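Local coordinates for DNA polymerase III, gamma subunit-related protein (Thermotoga maritima, PDB 2GNO), which is related to the gamma subunit of DNA polymerase III, has an AAA+-type architecture and may bind DNA, at residues L213-R216 and F217-E221; F226-F229 and D230-T233; K284-L287 and M288-A292. One frame throughout, in Å; residues are numbered along the deposited sequence.

Contact 1 (L213-R216 and F217-E221); sequences LLER and FSKVE
Leu213 and Phe217, one helical turn apart, lie side by side and point the same way, so that the leucine meets the ring at one corner: Leu213 CG is 3.9 Å from Phe217 CE2. Anti to the backbone N (chi1 -175°), this CG sits beside the carbonyl carbon, and the branch lies alongside Phe217 CD2 and CE2. Both residues are buried, which suits large apolar groups: Phe217 also packs on Leu291 of helix 283-298 and meets the ring of Phe225 edge-to-face.

Glu215 and Lys219 form the polar counterpart on another side of the helix. Their chains cross obliquely, both bent at chi2, and Glu215 OE2 rests against the methylene Lys219 CE at 3.2 Å, while Lys219 NZ passes on to 4.4 Å from OE2. The opposite charges probably attract at this range, which is beyond a salt bridge. The other carboxylate oxygen, Glu215 OE1, accepts a hydrogen bond from a water 2.7 Å away, and the same water is bonded to Ser218 OG. Arg216 extends elsewhere, its NE in a salt bridge with Glu212.

Val220 N still bonds to Arg216 O at 2.8 Å, although Val220 is the first residue to leave helical backbone angles. The arrangement is typical of the end of an amphipathic helix, here helix 203-219, where Glu215, Arg216, Lys219 and Val220 line a pocket holding a 2-ethoxyethanol, probably from the crystallisation liquor.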
ATOM      1  N   LEU A 213      -1.491  19.528  -1.177  1.00 32.86           N
ATOM      2  CA  LEU A 213      -0.199  20.189  -1.279  1.00 31.45           C
ATOM      3  C   LEU A 213       0.120  20.477  -2.766  1.00 30.81           C
ATOM      4  O   LEU A 213       0.670  21.532  -3.081  1.00 31.16           O
ATOM      5  CB  LEU A 213       0.910  19.340  -0.659  1.00 31.98           C
ATOM      6  CG  LEU A 213       2.294  20.015  -0.622  1.00 30.80           C
ATOM      7  CD1 LEU A 213       2.278  21.273   0.228  1.00 33.01           C
ATOM      8  CD2 LEU A 213       3.390  19.090  -0.193  1.00 26.85           C
ATOM      9  N   LEU A 214      -0.207  19.542  -3.661  1.00 29.45           N
ATOM     10  CA  LEU A 214       0.039  19.743  -5.089  1.00 30.51           C
ATOM     11  C   LEU A 214      -0.760  20.889  -5.647  1.00 32.28           C
ATOM     12  O   LEU A 214      -0.247  21.631  -6.505  1.00 29.57           O
ATOM     13  CB  LEU A 214      -0.259  18.505  -5.906  1.00 30.99           C
ATOM     14  CG  LEU A 214       0.730  17.375  -5.713  1.00 40.14           C
ATOM     15  CD1 LEU A 214       0.209  16.099  -6.338  1.00 45.18           C
ATOM     16  CD2 LEU A 214       2.109  17.747  -6.277  1.00 48.40           C
ATOM     17  N   GLU A 215      -2.009  21.002  -5.193  1.00 32.09           N
ATOM     18  CA  GLU A 215      -2.895  22.070  -5.612  1.00 33.14           C
ATOM     19  C   GLU A 215      -2.334  23.410  -5.157  1.00 32.81           C
ATOM     20  O   GLU A 215      -2.468  24.384  -5.875  1.00 35.12           O
ATOM     21  CB  GLU A 215      -4.339  21.844  -5.097  1.00 31.05           C
ATOM     22  CG  GLU A 215      -5.402  22.833  -5.616  1.00 35.33           C
ATOM     23  CD  GLU A 215      -5.657  22.755  -7.115  1.00 35.35           C
ATOM     24  OE1 GLU A 215      -5.126  21.866  -7.808  1.00 42.73           O
ATOM     25  OE2 GLU A 215      -6.406  23.602  -7.614  1.00 43.21           O
ATOM     26  N   ARG A 216      -1.699  23.463  -3.983  1.00 35.42           N
ATOM     27  CA  ARG A 216      -1.086  24.707  -3.509  1.00 33.62           C
ATOM     28  C   ARG A 216       0.082  25.082  -4.368  1.00 32.58           C
ATOM     29  O   ARG A 216       0.261  26.260  -4.638  1.00 33.86           O
ATOM     30  CB  ARG A 216      -0.661  24.626  -2.065  1.00 34.21           C
ATOM     31  CG  ARG A 216      -1.843  24.521  -1.191  1.00 35.00           C
ATOM     32  CD  ARG A 216      -1.520  24.497   0.231  1.00 35.21           C
ATOM     33  NE  ARG A 216      -2.759  24.313   0.974  1.00 34.88           N
ATOM     34  CZ  ARG A 216      -2.880  24.387   2.291  1.00 41.05           C
ATOM     35  NH1 ARG A 216      -1.857  24.739   3.067  1.00 36.64           N
ATOM     36  NH2 ARG A 216      -4.083  24.180   2.814  1.00 43.64           N
ATOM     37  N   PHE A 217       0.897  24.106  -4.766  1.00 31.88           N
ATOM     38  CA  PHE A 217       2.002  24.397  -5.657  1.00 30.88           C
ATOM     39  C   PHE A 217       1.481  24.782  -7.020  1.00 29.69           C
ATOM     40  O   PHE A 217       2.101  25.583  -7.673  1.00 31.24           O
ATOM     41  CB  PHE A 217       3.035  23.270  -5.758  1.00 30.71           C
ATOM     42  CG  PHE A 217       3.971  23.223  -4.592  1.00 31.10           C
ATOM     43  CD1 PHE A 217       4.994  24.157  -4.490  1.00 26.08           C
ATOM     44  CD2 PHE A 217       3.885  22.242  -3.652  1.00 31.32           C
ATOM     45  CE1 PHE A 217       5.867  24.139  -3.455  1.00 31.70           C
ATOM     46  CE2 PHE A 217       4.791  22.211  -2.592  1.00 35.70           C
ATOM     47  CZ  PHE A 217       5.778  23.154  -2.504  1.00 32.05           C
ATOM     48  N   SER A 218       0.365  24.203  -7.452  1.00 30.24           N
ATOM     49  CA  SER A 218      -0.248  24.556  -8.730  1.00 31.24           C
ATOM     50  C   SER A 218      -0.862  25.979  -8.756  1.00 31.33           C
ATOM     51  O   SER A 218      -0.739  26.692  -9.756  1.00 31.68           O
ATOM     52  CB  SER A 218      -1.344  23.534  -9.064  1.00 31.73           C
ATOM     53  OG  SER A 218      -1.917  23.796 -10.346  1.00 39.50           O
ATOM     54  N   LYS A 219      -1.492  26.395  -7.662  1.00 29.79           N
ATOM     55  CA  LYS A 219      -2.176  27.683  -7.570  1.00 32.32           C
ATOM     56  C   LYS A 219      -1.509  28.840  -6.835  1.00 32.68           C
ATOM     57  O   LYS A 219      -2.017  29.962  -6.917  1.00 35.46           O
ATOM     58  CB  LYS A 219      -3.546  27.475  -6.915  1.00 32.55           C
ATOM     59  CG  LYS A 219      -4.489  26.529  -7.643  1.00 37.69           C
ATOM     60  CD  LYS A 219      -4.832  26.969  -9.058  1.00 43.23           C
ATOM     61  CE  LYS A 219      -5.912  26.070  -9.642  1.00 48.10           C
ATOM     62  NZ  LYS A 219      -6.311  26.455 -11.020  1.00 57.10           N
ATOM     63  N   VAL A 220      -0.449  28.604  -6.076  1.00 30.81           N
ATOM     64  CA  VAL A 220       0.210  29.708  -5.366  1.00 31.58           C
ATOM     65  C   VAL A 220       0.615  30.794  -6.365  1.00 31.52           C
ATOM     66  O   VAL A 220       0.986  30.484  -7.478  1.00 31.69           O
ATOM     67  CB  VAL A 220       1.446  29.244  -4.571  1.00 30.53           C
ATOM     68  CG1 VAL A 220       2.521  28.584  -5.470  1.00 32.66           C
ATOM     69  CG2 VAL A 220       2.034  30.380  -3.772  1.00 32.62           C
ATOM     70  N   GLU A 221       0.515  32.061  -5.987  1.00 32.20           N
ATOM     71  CA  GLU A 221       0.889  33.133  -6.907  1.00 31.79           C
ATOM     72  C   GLU A 221       2.382  32.984  -7.263  1.00 30.65           C
ATOM     73  O   GLU A 221       3.204  32.566  -6.441  1.00 30.44           O
ATOM     74  CB  GLU A 221       0.518  34.509  -6.360  1.00 34.71           C
ATOM     75  CG  GLU A 221       1.300  34.958  -5.166  1.00 38.09           C
ATOM     76  CD  GLU A 221       0.746  36.229  -4.547  1.00 44.89           C
ATOM     77  OE1 GLU A 221      -0.059  36.938  -5.193  1.00 45.63           O
ATOM     78  OE2 GLU A 221       1.141  36.526  -3.402  1.00 52.25           O
TER
HETATM   79  O   HOH W   1      -4.598  22.833 -10.267  1.00 55.80           O

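Contact 2 (F226-F229 and D230-T233); sequences FALF and DQVT
The carbonyl oxygen Phe229 O is gripped twice by Thr233: the backbone Thr233 N donates to it at 2.9 Å in a nearly straight bond, and the hydroxyl Thr233 OG1 donates to it at 3.0 Å. The second bond is possible because OG1 sits between the backbone N and the carbonyl carbon (chi1 60°), which turns it back along the helix. Threonine suits this buried place, since its hydroxyl is satisfied by the preceding turn and its methyl is left for apolar packing.

That methyl, Thr233 CG2, lies over one face of the Phe229 ring in a CH-pi contact, 3.8 Å from the centroid and 19° off the normal. The two residues thus make an i to i+4 pair on the inner side of helix 225-235, an amphipathic helix of the C-terminal helical bundle, where the ring also packs on Leu287 and Met288 of helix 283-298. At the ring's edge, in its plane, comes Asp230 OD1, 3.9 Å from Phe229 CD2, with the carboxylate turned 63° against the ring. Were Phe229 replaced by an alanine, the Thr233 methyl would probably lose its aromatic face and a gap would open against helix 283-298.

Leu228 and Val232, also one turn apart, approach only to 4.4 Å, CD1 to CG2, and both pack on Phe217 of helix 203-219. Gln231, its chain extended beyond CG, reaches toward Thr192 and Glu193, and its OE1 passes 4.1 Å from Leu228 CD1.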
ATOM      1  N   PHE A 226       8.459  29.808  -4.737  1.00 31.48           N
ATOM      2  CA  PHE A 226       9.664  29.349  -4.029  1.00 30.98           C
ATOM      3  C   PHE A 226       9.635  29.536  -2.536  1.00 32.39           C
ATOM      4  O   PHE A 226      10.385  28.856  -1.846  1.00 33.39           O
ATOM      5  CB  PHE A 226      10.982  29.820  -4.671  1.00 32.39           C
ATOM      6  CG  PHE A 226      11.361  28.998  -5.867  1.00 30.15           C
ATOM      7  CD1 PHE A 226      11.904  27.733  -5.693  1.00 34.27           C
ATOM      8  CD2 PHE A 226      11.148  29.451  -7.145  1.00 24.72           C
ATOM      9  CE1 PHE A 226      12.221  26.938  -6.777  1.00 29.12           C
ATOM     10  CE2 PHE A 226      11.490  28.667  -8.237  1.00 29.91           C
ATOM     11  CZ  PHE A 226      12.025  27.408  -8.049  1.00 31.40           C
ATOM     12  N   ALA A 227       8.773  30.420  -2.034  1.00 31.31           N
ATOM     13  CA  ALA A 227       8.632  30.608  -0.617  1.00 32.43           C
ATOM     14  C   ALA A 227       7.972  29.333  -0.109  1.00 32.96           C
ATOM     15  O   ALA A 227       8.444  28.743   0.871  1.00 34.00           O
ATOM     16  CB  ALA A 227       7.790  31.837  -0.304  1.00 34.93           C
ATOM     17  N   LEU A 228       6.914  28.879  -0.799  1.00 32.49           N
ATOM     18  CA  LEU A 228       6.226  27.640  -0.417  1.00 30.86           C
ATOM     19  C   LEU A 228       7.196  26.472  -0.524  1.00 30.47           C
ATOM     20  O   LEU A 228       7.268  25.649   0.364  1.00 31.26           O
ATOM     21  CB  LEU A 228       5.013  27.384  -1.324  1.00 32.81           C
ATOM     22  CG  LEU A 228       4.145  26.157  -1.022  1.00 35.05           C
ATOM     23  CD1 LEU A 228       3.594  26.182   0.410  1.00 40.41           C
ATOM     24  CD2 LEU A 228       3.029  26.062  -2.015  1.00 35.68           C
ATOM     25  N   PHE A 229       7.943  26.409  -1.621  1.00 31.41           N
ATOM     26  CA  PHE A 229       8.913  25.330  -1.835  1.00 33.10           C
ATOM     27  C   PHE A 229       9.952  25.250  -0.728  1.00 33.47           C
ATOM     28  O   PHE A 229      10.235  24.157  -0.237  1.00 34.96           O
ATOM     29  CB  PHE A 229       9.608  25.506  -3.175  1.00 32.48           C
ATOM     30  CG  PHE A 229      10.531  24.390  -3.527  1.00 36.07           C
ATOM     31  CD1 PHE A 229      10.038  23.247  -4.127  1.00 37.83           C
ATOM     32  CD2 PHE A 229      11.897  24.502  -3.309  1.00 34.74           C
ATOM     33  CE1 PHE A 229      10.880  22.228  -4.483  1.00 39.05           C
ATOM     34  CE2 PHE A 229      12.741  23.482  -3.658  1.00 35.24           C
ATOM     35  CZ  PHE A 229      12.228  22.343  -4.238  1.00 38.81           C
ATOM     36  N   ASP A 230      10.515  26.398  -0.341  1.00 36.65           N
ATOM     37  CA  ASP A 230      11.514  26.457   0.750  1.00 38.22           C
ATOM     38  C   ASP A 230      10.919  25.975   2.071  1.00 40.09           C
ATOM     39  O   ASP A 230      11.561  25.202   2.789  1.00 39.22           O
ATOM     40  CB  ASP A 230      12.104  27.859   0.907  1.00 37.91           C
ATOM     41  CG  ASP A 230      12.968  28.281  -0.290  1.00 43.76           C
ATOM     42  OD1 ASP A 230      13.343  27.418  -1.119  1.00 41.48           O
ATOM     43  OD2 ASP A 230      13.262  29.491  -0.405  1.00 50.56           O
ATOM     44  N   GLN A 231       9.685  26.395   2.363  1.00 39.72           N
ATOM     45  CA  GLN A 231       8.992  25.957   3.581  1.00 38.86           C
ATOM     46  C   GLN A 231       8.797  24.427   3.592  1.00 37.61           C
ATOM     47  O   GLN A 231       8.929  23.795   4.636  1.00 37.72           O
ATOM     48  CB  GLN A 231       7.639  26.657   3.700  1.00 38.75           C
ATOM     49  CG  GLN A 231       6.823  26.315   4.943  1.00 40.64           C
ATOM     50  CD  GLN A 231       5.478  27.035   4.994  1.00 44.59           C
ATOM     51  OE1 GLN A 231       4.982  27.560   3.989  1.00 48.70           O
ATOM     52  NE2 GLN A 231       4.868  27.034   6.166  1.00 47.80           N
ATOM     53  N   VAL A 232       8.461  23.845   2.443  1.00 36.38           N
ATOM     54  CA  VAL A 232       8.263  22.405   2.363  1.00 35.99           C
ATOM     55  C   VAL A 232       9.579  21.633   2.453  1.00 36.72           C
ATOM     56  O   VAL A 232       9.648  20.640   3.155  1.00 38.51           O
ATOM     57  CB  VAL A 232       7.476  22.001   1.098  1.00 35.47           C
ATOM     58  CG1 VAL A 232       7.403  20.480   0.937  1.00 35.53           C
ATOM     59  CG2 VAL A 232       6.065  22.586   1.154  1.00 32.03           C
ATOM     60  N   THR A 233      10.606  22.086   1.739  1.00 38.68           N
ATOM     61  CA  THR A 233      11.890  21.406   1.736  1.00 38.95           C
ATOM     62  C   THR A 233      12.685  21.582   3.029  1.00 42.05           C
ATOM     63  O   THR A 233      13.591  20.790   3.281  1.00 42.69           O
ATOM     64  CB  THR A 233      12.745  21.782   0.521  1.00 39.29           C
ATOM     65  OG1 THR A 233      12.988  23.185   0.514  1.00 34.14           O
ATOM     66  CG2 THR A 233      12.057  21.357  -0.778  1.00 38.52           C
TER

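Contact 3 (K284-L287 and M288-A292); sequences KLTL and MNILA
This contact is a pair of consecutive turns in helix 283-298, the final helix of the C-terminal helical bundle, with packing partners on more than one side. Leu287 is its hub. Its CG lies 3.8 Å from Leu291 CD1, one turn on, and its CD1 comes within 4.1 Å of Ile290 CD1; both neighbours lie slantwise to it. With CG anti to the backbone N (chi1 -174°) and beside the carbonyl carbon, Leu287 stands out from the helix toward Ile290 and Leu291. All three are buried, and branched aliphatic groups suit the place because they can fill the spaces between helices: Leu287 touches Leu248 of helix 239-254 and Phe229 of helix 225-235, while Ile290 reaches Phe269 of helix 261-274.

Backbone i to i+4 bonds join the two turns, and Leu291 N to Leu287 O, at 3.1 Å, is the straightest of the four across the contact at 167°. Thr286, also buried, sends its hydroxyl back one turn to the carbonyl of Asn282, so a polar group is accommodated among apolar neighbours.

Leu285 and Met288, a selenomethionine in this crystal, pair on a more exposed side. The long, flexible chain suits a position where it must reach Phe226 and Phe229 of helix 225-235. It runs extended as far as the selenium and then bends at chi3 (73°), which brings its terminal methyl round to Leu285. Leu285 has a second neighbour one turn on: Asn289 ND2 stands 3.9 Å from Leu285 CG. The methyl itself, Met288 CE, ends 3.7 Å from Leu285 CD1.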
ATOM      1  N   LYS A 284      15.816  17.927  -3.616  1.00 33.94           N
ATOM      2  CA  LYS A 284      15.297  19.285  -3.919  1.00 34.33           C
ATOM      3  C   LYS A 284      15.179  19.576  -5.407  1.00 34.60           C
ATOM      4  O   LYS A 284      14.189  20.142  -5.851  1.00 35.53           O
ATOM      5  CB  LYS A 284      16.113  20.369  -3.210  1.00 34.40           C
ATOM      6  CG  LYS A 284      15.992  20.308  -1.693  1.00 41.25           C
ATOM      7  CD  LYS A 284      16.777  21.417  -0.993  1.00 46.44           C
ATOM      8  CE  LYS A 284      16.717  21.252   0.533  1.00 53.34           C
ATOM      9  NZ  LYS A 284      17.440  22.321   1.280  1.00 54.26           N
ATOM     10  N   LEU A 285      16.191  19.194  -6.175  1.00 33.66           N
ATOM     11  CA  LEU A 285      16.137  19.389  -7.624  1.00 33.93           C
ATOM     12  C   LEU A 285      15.000  18.563  -8.228  1.00 30.34           C
ATOM     13  O   LEU A 285      14.270  19.051  -9.087  1.00 30.61           O
ATOM     14  CB  LEU A 285      17.452  18.951  -8.258  1.00 32.50           C
ATOM     15  CG  LEU A 285      17.633  19.092  -9.758  1.00 40.27           C
ATOM     16  CD1 LEU A 285      17.613  20.565 -10.178  1.00 47.61           C
ATOM     17  CD2 LEU A 285      18.943  18.427 -10.133  1.00 45.77           C
ATOM     18  N   THR A 286      14.852  17.315  -7.785  1.00 29.63           N
ATOM     19  CA  THR A 286      13.796  16.453  -8.305  1.00 27.35           C
ATOM     20  C   THR A 286      12.404  16.979  -7.926  1.00 29.60           C
ATOM     21  O   THR A 286      11.513  17.020  -8.787  1.00 27.59           O
ATOM     22  CB  THR A 286      13.957  14.979  -7.847  1.00 27.79           C
ATOM     23  OG1 THR A 286      15.238  14.474  -8.262  1.00 30.18           O
ATOM     24  CG2 THR A 286      12.855  14.107  -8.430  1.00 27.30           C
ATOM     25  N   LEU A 287      12.220  17.353  -6.656  1.00 28.97           N
ATOM     26  CA  LEU A 287      10.932  17.876  -6.175  1.00 29.51           C
ATOM     27  C   LEU A 287      10.549  19.132  -6.966  1.00 27.70           C
ATOM     28  O   LEU A 287       9.443  19.247  -7.442  1.00 32.14           O
ATOM     29  CB  LEU A 287      10.980  18.159  -4.669  1.00 29.26           C
ATOM     30  CG  LEU A 287       9.657  18.584  -3.980  1.00 34.07           C
ATOM     31  CD1 LEU A 287       8.625  17.497  -4.064  1.00 40.05           C
ATOM     32  CD2 LEU A 287       9.917  18.906  -2.531  1.00 40.65           C
HETATM   33  N   MSE A 288      11.506  20.038  -7.144  1.00 29.88           N
HETATM   34  CA  MSE A 288      11.306  21.250  -7.912  1.00 28.15           C
HETATM   35  C   MSE A 288      10.801  20.960  -9.305  1.00 27.68           C
HETATM   36  O   MSE A 288       9.856  21.589  -9.770  1.00 31.46           O
HETATM   37  CB  MSE A 288      12.629  22.000  -8.069  1.00 28.88           C
HETATM   38  CG  MSE A 288      12.445  23.335  -8.731  1.00 33.90           C
HETATM   39 SE   MSE A 288      14.098  24.234  -8.872  0.75 37.00          SE
HETATM   40  CE  MSE A 288      14.975  23.214 -10.305  1.00 39.28           C
ATOM     41  N   ASN A 289      11.443  20.003  -9.965  1.00 29.16           N
ATOM     42  CA  ASN A 289      11.072  19.636 -11.325  1.00 29.21           C
ATOM     43  C   ASN A 289       9.690  18.990 -11.453  1.00 28.71           C
ATOM     44  O   ASN A 289       8.969  19.364 -12.346  1.00 31.56           O
ATOM     45  CB  ASN A 289      12.171  18.780 -11.971  1.00 28.45           C
ATOM     46  CG  ASN A 289      13.463  19.575 -12.268  1.00 37.97           C
ATOM     47  OD1 ASN A 289      13.431  20.733 -12.697  1.00 35.73           O
ATOM     48  ND2 ASN A 289      14.593  18.907 -12.130  1.00 36.59           N
ATOM     49  N   ILE A 290       9.326  18.045 -10.583  1.00 28.11           N
ATOM     50  CA  ILE A 290       7.998  17.394 -10.682  1.00 30.97           C
ATOM     51  C   ILE A 290       6.873  18.412 -10.426  1.00 29.71           C
ATOM     52  O   ILE A 290       5.870  18.430 -11.131  1.00 30.06           O
ATOM     53  CB  ILE A 290       7.847  16.128  -9.770  1.00 30.48           C
ATOM     54  CG1 ILE A 290       7.808  16.448  -8.264  1.00 35.25           C
ATOM     55  CG2 ILE A 290       8.952  15.113 -10.076  1.00 29.96           C
ATOM     56  CD1 ILE A 290       7.581  15.233  -7.377  1.00 29.80           C
ATOM     57  N   LEU A 291       7.062  19.246  -9.414  1.00 28.78           N
ATOM     58  CA  LEU A 291       6.103  20.283  -9.048  1.00 31.63           C
ATOM     59  C   LEU A 291       5.951  21.319 -10.147  1.00 32.12           C
ATOM     60  O   LEU A 291       4.823  21.762 -10.419  1.00 33.46           O
ATOM     61  CB  LEU A 291       6.515  20.964  -7.746  1.00 31.45           C
ATOM     62  CG  LEU A 291       6.414  20.148  -6.484  1.00 35.56           C
ATOM     63  CD1 LEU A 291       6.995  20.935  -5.321  1.00 35.46           C
ATOM     64  CD2 LEU A 291       4.965  19.763  -6.188  1.00 44.45           C
ATOM     65  N   ALA A 292       7.067  21.706 -10.766  1.00 31.43           N
ATOM     66  CA  ALA A 292       7.044  22.649 -11.880  1.00 33.81           C
ATOM     67  C   ALA A 292       6.319  22.009 -13.043  1.00 33.89           C
ATOM     68  O   ALA A 292       5.528  22.672 -13.697  1.00 31.32           O
ATOM     69  CB  ALA A 292       8.449  23.057 -12.303  1.00 33.38           C
TER

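How the contacts relate
Contact 1 comes first along the chain, at the end of helix 203-219; contact 2 follows on the next helix, 225-235, and contact 3 lies on the final helix, 283-298. They are in series: each joins adjoining turns of a single helix, so none closes a long loop, and none nests in or crosses another. Their side chains nevertheless meet in space. Phe217 reaches contact 2 through Leu228 and Val232, with Phe217 CZ 3.7 Å from Val232 CG2, and Leu214 meets contact 3 at Leu291. Phe229 CZ lies 3.4 Å from Lys284 O. The first two helices are consecutive and the third lies some fifty residues on, yet all three are packed together within the C-terminal domain.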